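Local structure of p1 (Rice yellow mottle virus, 6TY2) at residues Arg6-Arg11 / Val32-Asp37; Arg36-Ile41 / Arg49-Leu54. The protein acts as a viral suppressor of RNA silencing and probably aids virus spread, with this C-terminal part forming one of its two zinc fingers. All coordinates share one frame; numbering follows the deposited sequence.

Contact 1. Residues Arg6-Arg11 / Val32-Asp37; sequences REHQER and VYLSRD. With ZN (zinc ion), chain C.
Leu34 lies against two side chains of the helix, His8 and Arg11. Its CD2 methyl makes both contacts. Leu34 CD2 lies 3.8 Å from Arg11 CD and 4.0 Å from His8 CD2. The imidazole and the leucine cross at about a right angle. Arg11 bends at chi2 (136°), in the part of its chain, CG to NE, that lies along the Leu34 methyls. Its guanidinium has Leu34 CD2 near its edge and turns its charge to Asp40.

Further along, the imidazole meets backbone. His8 CE1 is 3.6 Å from Arg36 N, and Arg36 CG lies at the ring edge, in plane. The extended Arg36 chain carries its guanidinium on to a salt bridge with Asp5 near the start of the helix.

Helix 3-24 and the returning loop 32-37 pack together here beside the metal site of the C-terminal zinc finger. Its ligands in chain order are His8, Cys39, His44 and Cys48. His8 binds zinc through NE2 at 2.0 Å.

Asn12 OD1 accepts from the Leu34 backbone N, which ties the loop to the helix. Within the loop, Ser35 OG accepts from Asp37 N at 3.3 Å in an ST turn.

Contact 2. Residues Arg36-Ile41 / Arg49-Leu54; sequences RDACDI and RFVKYL. With ZN (zinc ion), chain C.
Arg49 N gives a nearly straight hydrogen bond to Arg36 O, 2.9 Å long. It starts a short parallel pairing in the zinc finger, centred on a single beta bridge between Cys39 and Phe50. Cys39 SG binds zinc with His8, His44 and Cys48, and accepts from Ile41 N at 3.5 Å (166° at the hydrogen). Arg49 O accepts from Cys39 N. The Arg49 side chain runs past the Asp37 backbone, with Arg49 CB 3.5 Å from Asp37 O.

Phe50 has CG anti to the backbone N (chi1 -176°), and its ring comes back to the other segment. Phe50 CE1 is 3.6 Å from Asp40 C, which lies at the ring edge. One ring face carries Lys52 CA. Val51 N bonds to Cys39 O at 2.8 Å, tilted 31° out of the carbonyl plane. Phe50 CA-H makes a weaker contact with the same oxygen, which thus meets two donors. Val51 CG2 touches Ala38 CB.

A type I turn runs from Val51 to Leu54. In it Lys52 O accepts from two waters, one also bound to Asp40 OD2, which pairs with Arg11 of the helix, and the other to Asp40 O. Lys52 NZ reaches Leu31 O and Ala29 O of the second subunit.

Leu54 crosses Asp40 at about a right angle, with Leu54 CB 3.9 Å from Asp40 CB. Leu54 CD2 lies 3.5 Å from Ala38 O.

The two contacts lie about 9 Å apart, centre to centre, and both reach the same zinc ion. Helix 3-24 contributes to contact 1 alone. The loop after it returns along the helix at 32-37 and, through the shared Arg36 and Asp37, continues into contact 2, where 49-54 comes alongside. Contact 1 brings in the ligand His8 and contact 2 the ligand Cys39; His44 and Cys48 come from 42-48, between the segments of contact 2. A salt bridge joins the contacts directly, Arg11 NH2 to Asp40 OD2 at 3.0 Å, and Val32 packs on Leu54. Helix, loop and C-terminal segment thus gather round one metal without regular strands, consistent with zinc being important for the fold.

Contact 1. Residues Arg6-Arg11 / Val32-Asp37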
loop_
_atom_site.group_PDB
_atom_site.type_symbol
_atom_site.label_atom_id
_atom_site.label_comp_id
_atom_site.label_asym_id
_atom_site.label_seq_id
_atom_site.Cartn_x
_atom_site.Cartn_y
_atom_site.Cartn_z
ATOM N N ARG A 6 -18.711 1.439 -3.725
ATOM C CA ARG A 6 -18.460 0.404 -4.698
ATOM C C ARG A 6 -17.016 -0.074 -4.569
ATOM O O ARG A 6 -16.764 -1.274 -4.532
ATOM C CB ARG A 6 -18.748 0.918 -6.107
ATOM C CG ARG A 6 -18.997 -0.169 -7.132
ATOM C CD ARG A 6 -18.974 0.408 -8.541
ATOM N NE ARG A 6 -19.795 1.615 -8.649
ATOM C CZ ARG A 6 -20.943 1.689 -9.321
ATOM N NH1 ARG A 6 -21.419 0.623 -9.955
ATOM N NH2 ARG A 6 -21.615 2.837 -9.359
ATOM N N GLU A 7 -16.072 0.855 -4.465
ATOM C CA GLU A 7 -14.659 0.480 -4.383
ATOM C C GLU A 7 -14.317 -0.204 -3.056
ATOM O O GLU A 7 -13.419 -1.039 -3.004
ATOM C CB GLU A 7 -13.764 1.705 -4.598
ATOM C CG GLU A 7 -13.692 2.126 -6.065
ATOM C CD GLU A 7 -12.911 3.416 -6.282
ATOM O OE1 GLU A 7 -12.260 3.560 -7.338
ATOM O OE2 GLU A 7 -12.958 4.294 -5.402
ATOM N N HIS A 8 -15.022 0.144 -1.984
ATOM C CA HIS A 8 -14.855 -0.580 -0.720
ATOM C C HIS A 8 -15.317 -2.029 -0.878
ATOM O O HIS A 8 -14.672 -2.943 -0.368
ATOM C CB HIS A 8 -15.631 0.090 0.407
ATOM C CG HIS A 8 -15.066 1.405 0.838
ATOM N ND1 HIS A 8 -15.770 2.285 1.628
ATOM C CD2 HIS A 8 -13.862 1.984 0.603
ATOM C CE1 HIS A 8 -15.030 3.357 1.850
ATOM N NE2 HIS A 8 -13.867 3.196 1.247
ATOM N N GLN A 9 -16.432 -2.226 -1.585
ATOM C CA GLN A 9 -16.961 -3.565 -1.858
ATOM C C GLN A 9 -15.991 -4.413 -2.656
ATOM O O GLN A 9 -15.722 -5.563 -2.298
ATOM C CB GLN A 9 -18.296 -3.497 -2.614
ATOM C CG GLN A 9 -19.512 -3.248 -1.720
ATOM C CD GLN A 9 -20.855 -3.364 -2.464
ATOM O OE1 GLN A 9 -20.966 -3.019 -3.641
ATOM N NE2 GLN A 9 -21.875 -3.860 -1.768
ATOM N N GLU A 10 -15.479 -3.861 -3.750
ATOM C CA GLU A 10 -14.565 -4.610 -4.597
ATOM C C GLU A 10 -13.270 -4.909 -3.842
ATOM O O GLU A 10 -12.735 -6.010 -3.933
ATOM C CB GLU A 10 -14.242 -3.863 -5.900
ATOM C CG GLU A 10 -15.337 -2.970 -6.487
ATOM C CD GLU A 10 -16.599 -3.702 -6.952
ATOM O OE1 GLU A 10 -16.491 -4.634 -7.788
ATOM O OE2 GLU A 10 -17.709 -3.317 -6.500
ATOM N N ARG A 11 -12.763 -3.935 -3.103
ATOM C CA ARG A 11 -11.564 -4.179 -2.315
ATOM C C ARG A 11 -11.824 -5.190 -1.190
ATOM O O ARG A 11 -10.996 -6.057 -0.932
ATOM C CB ARG A 11 -11.014 -2.880 -1.735
ATOM C CG ARG A 11 -9.695 -3.082 -1.022
ATOM C CD ARG A 11 -8.723 -1.988 -1.389
ATOM N NE ARG A 11 -7.580 -1.959 -0.478
ATOM C CZ ARG A 11 -6.466 -2.656 -0.666
ATOM N NH1 ARG A 11 -6.351 -3.451 -1.729
ATOM N NH2 ARG A 11 -5.467 -2.563 0.209
ATOM N N VAL A 32 -7.763 -6.646 6.886
ATOM C CA VAL A 32 -8.876 -6.053 7.613
ATOM C C VAL A 32 -9.741 -5.322 6.619
ATOM O O VAL A 32 -9.240 -4.780 5.635
ATOM C CB VAL A 32 -8.374 -5.111 8.732
ATOM C CG1 VAL A 32 -7.489 -4.082 8.162
ATOM C CG2 VAL A 32 -9.514 -4.455 9.481
ATOM N N TYR A 33 -11.045 -5.330 6.858
ATOM C CA TYR A 33 -11.990 -4.795 5.898
ATOM C C TYR A 33 -12.080 -3.255 5.932
ATOM O O TYR A 33 -11.885 -2.627 6.962
ATOM C CB TYR A 33 -13.360 -5.408 6.144
ATOM C CG TYR A 33 -13.494 -6.879 5.778
ATOM C CD1 TYR A 33 -13.288 -7.315 4.475
ATOM C CD2 TYR A 33 -13.878 -7.816 6.725
ATOM C CE1 TYR A 33 -13.442 -8.652 4.131
ATOM C CE2 TYR A 33 -14.042 -9.159 6.397
ATOM C CZ TYR A 33 -13.825 -9.571 5.097
ATOM O OH TYR A 33 -13.979 -10.900 4.765
ATOM N N LEU A 34 -12.377 -2.657 4.788
ATOM C CA LEU A 34 -12.474 -1.203 4.689
ATOM C C LEU A 34 -13.882 -0.660 4.975
ATOM O O LEU A 34 -14.893 -1.300 4.659
ATOM C CB LEU A 34 -12.049 -0.741 3.296
ATOM C CG LEU A 34 -10.593 -0.706 2.849
ATOM C CD1 LEU A 34 -9.933 -2.068 2.935
ATOM C CD2 LEU A 34 -10.558 -0.207 1.422
ATOM N N SER A 35 -13.935 0.535 5.552
ATOM C CA SER A 35 -15.166 1.320 5.598
ATOM C C SER A 35 -14.772 2.770 5.441
ATOM O O SER A 35 -13.587 3.080 5.406
ATOM C CB SER A 35 -15.924 1.117 6.909
ATOM O OG SER A 35 -15.170 1.625 7.993
ATOM N N ARG A 36 -15.755 3.661 5.364
ATOM C CA ARG A 36 -15.471 5.084 5.297
ATOM C C ARG A 36 -14.685 5.546 6.511
ATOM O O ARG A 36 -13.948 6.520 6.443
ATOM C CB ARG A 36 -16.768 5.893 5.179
ATOM C CG ARG A 36 -17.508 5.684 3.869
ATOM C CD ARG A 36 -18.759 6.552 3.773
ATOM N NE ARG A 36 -19.574 6.200 2.610
ATOM C CZ ARG A 36 -20.645 6.880 2.212
ATOM N NH1 ARG A 36 -21.037 7.958 2.880
ATOM N NH2 ARG A 36 -21.324 6.486 1.142
ATOM N N ASP A 37 -14.829 4.849 7.625
ATOM C CA ASP A 37 -14.177 5.290 8.851
ATOM C C ASP A 37 -12.785 4.683 9.087
ATOM O O ASP A 37 -12.127 5.009 10.072
ATOM C CB ASP A 37 -15.099 5.007 10.032
ATOM C CG ASP A 37 -16.453 5.687 9.873
ATOM O OD1 ASP A 37 -16.499 6.922 9.620
ATOM O OD2 ASP A 37 -17.466 4.971 9.971
HETATM ZN ZN ZN C . -12.626 4.828 1.225
#

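Contact 2. Residues Arg36-Ile41 / Arg49-Leu54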
loop_
_atom_site.group_PDB
_atom_site.type_symbol
_atom_site.label_atom_id
_atom_site.label_comp_id
_atom_site.label_asym_id
_atom_site.label_seq_id
_atom_site.Cartn_x
_atom_site.Cartn_y
_atom_site.Cartn_z
ATOM N N ARG A 36 -15.755 3.661 5.364
ATOM C CA ARG A 36 -15.471 5.084 5.297
ATOM C C ARG A 36 -14.685 5.546 6.511
ATOM O O ARG A 36 -13.948 6.520 6.443
ATOM C CB ARG A 36 -16.768 5.893 5.179
ATOM C CG ARG A 36 -17.508 5.684 3.869
ATOM C CD ARG A 36 -18.759 6.552 3.773
ATOM N NE ARG A 36 -19.574 6.200 2.610
ATOM C CZ ARG A 36 -20.645 6.880 2.212
ATOM N NH1 ARG A 36 -21.037 7.958 2.880
ATOM N NH2 ARG A 36 -21.324 6.486 1.142
ATOM N N ASP A 37 -14.829 4.849 7.625
ATOM C CA ASP A 37 -14.177 5.290 8.851
ATOM C C ASP A 37 -12.785 4.683 9.087
ATOM O O ASP A 37 -12.127 5.009 10.072
ATOM C CB ASP A 37 -15.099 5.007 10.032
ATOM C CG ASP A 37 -16.453 5.687 9.873
ATOM O OD1 ASP A 37 -16.499 6.922 9.620
ATOM O OD2 ASP A 37 -17.466 4.971 9.971
ATOM N N ALA A 38 -12.340 3.824 8.173
ATOM C CA ALA A 38 -10.953 3.370 8.150
ATOM C C ALA A 38 -10.691 2.751 6.791
ATOM O O ALA A 38 -11.116 1.634 6.519
ATOM C CB ALA A 38 -10.664 2.371 9.278
ATOM N N CYS A 39 -9.980 3.492 5.948
ATOM C CA CYS A 39 -9.825 3.156 4.537
ATOM C C CYS A 39 -8.384 3.367 4.056
ATOM O O CYS A 39 -7.743 4.336 4.450
ATOM C CB CYS A 39 -10.803 4.011 3.736
ATOM S SG CYS A 39 -10.604 4.037 1.992
ATOM N N ASP A 40 -7.860 2.479 3.220
ATOM C CA ASP A 40 -6.460 2.632 2.824
ATOM C C ASP A 40 -6.312 2.953 1.339
ATOM O O ASP A 40 -5.260 2.736 0.757
ATOM C CB ASP A 40 -5.640 1.385 3.192
ATOM C CG ASP A 40 -6.148 0.107 2.535
ATOM O OD1 ASP A 40 -7.136 0.172 1.786
ATOM O OD2 ASP A 40 -5.552 -0.975 2.762
ATOM N N ILE A 41 -7.364 3.490 0.739
ATOM C CA ILE A 41 -7.312 3.938 -0.654
ATOM C C ILE A 41 -7.001 5.432 -0.695
ATOM O O ILE A 41 -7.842 6.245 -0.352
ATOM C CB ILE A 41 -8.631 3.661 -1.377
ATOM C CG1 ILE A 41 -9.057 2.206 -1.167
ATOM C CG2 ILE A 41 -8.515 3.998 -2.858
ATOM C CD1 ILE A 41 -10.413 1.886 -1.776
ATOM N N ARG A 49 -11.603 8.169 6.072
ATOM C CA ARG A 49 -10.481 8.305 6.991
ATOM C C ARG A 49 -9.331 7.479 6.467
ATOM O O ARG A 49 -9.406 6.257 6.438
ATOM C CB ARG A 49 -10.846 7.852 8.393
ATOM C CG ARG A 49 -9.744 8.104 9.408
ATOM C CD ARG A 49 -10.233 7.818 10.809
ATOM N NE ARG A 49 -9.220 8.134 11.805
ATOM C CZ ARG A 49 -9.430 8.096 13.116
ATOM N NH1 ARG A 49 -10.623 7.758 13.590
ATOM N NH2 ARG A 49 -8.446 8.398 13.950
ATOM N N PHE A 50 -8.263 8.143 6.055
ATOM C CA PHE A 50 -7.162 7.449 5.415
ATOM C C PHE A 50 -6.249 6.845 6.466
ATOM O O PHE A 50 -5.635 7.541 7.274
ATOM C CB PHE A 50 -6.397 8.397 4.492
ATOM C CG PHE A 50 -5.302 7.741 3.706
ATOM C CD1 PHE A 50 -5.528 6.564 3.024
ATOM C CD2 PHE A 50 -4.050 8.322 3.633
ATOM C CE1 PHE A 50 -4.522 5.964 2.297
ATOM C CE2 PHE A 50 -3.038 7.735 2.907
ATOM C CZ PHE A 50 -3.273 6.552 2.238
ATOM N N VAL A 51 -6.191 5.522 6.443
ATOM C CA VAL A 51 -5.397 4.731 7.353
ATOM C C VAL A 51 -4.455 3.940 6.477
ATOM O O VAL A 51 -4.796 2.853 6.008
ATOM C CB VAL A 51 -6.278 3.815 8.207
ATOM C CG1 VAL A 51 -5.422 2.942 9.129
ATOM C CG2 VAL A 51 -7.259 4.669 8.995
ATOM N N LYS A 52 -3.280 4.520 6.241
ATOM C CA LYS A 52 -2.441 4.152 5.111
ATOM C C LYS A 52 -1.981 2.696 5.131
ATOM O O LYS A 52 -1.859 2.055 4.081
ATOM C CB LYS A 52 -1.226 5.067 5.067
ATOM C CG LYS A 52 -0.316 4.836 3.883
ATOM C CD LYS A 52 0.899 5.747 3.997
ATOM C CE LYS A 52 1.835 5.603 2.831
ATOM N NZ LYS A 52 2.948 6.599 2.994
ATOM N N TYR A 53 -1.724 2.189 6.328
ATOM C CA TYR A 53 -1.163 0.858 6.486
ATOM C C TYR A 53 -2.154 -0.079 7.168
ATOM O O TYR A 53 -1.783 -0.988 7.910
ATOM C CB TYR A 53 0.135 0.944 7.264
ATOM C CG TYR A 53 1.237 1.646 6.504
ATOM C CD1 TYR A 53 1.958 0.973 5.542
ATOM C CD2 TYR A 53 1.547 2.977 6.750
ATOM C CE1 TYR A 53 2.968 1.581 4.851
ATOM C CE2 TYR A 53 2.570 3.617 6.055
ATOM C CZ TYR A 53 3.276 2.901 5.104
ATOM O OH TYR A 53 4.294 3.475 4.394
ATOM N N LEU A 54 -3.423 0.154 6.870
ATOM C CA LEU A 54 -4.517 -0.662 7.375
ATOM C C LEU A 54 -4.238 -2.134 7.115
ATOM O O LEU A 54 -4.513 -2.978 7.953
ATOM C CB LEU A 54 -5.829 -0.233 6.710
ATOM C CG LEU A 54 -7.169 -0.841 7.107
ATOM C CD1 LEU A 54 -7.547 -0.466 8.530
ATOM C CD2 LEU A 54 -8.241 -0.389 6.133
HETATM ZN ZN ZN C . -12.626 4.828 1.225
HETATM O O HOH W 1 -2.896 -0.586 3.504
HETATM O O HOH W 2 -2.232 2.671 1.486
#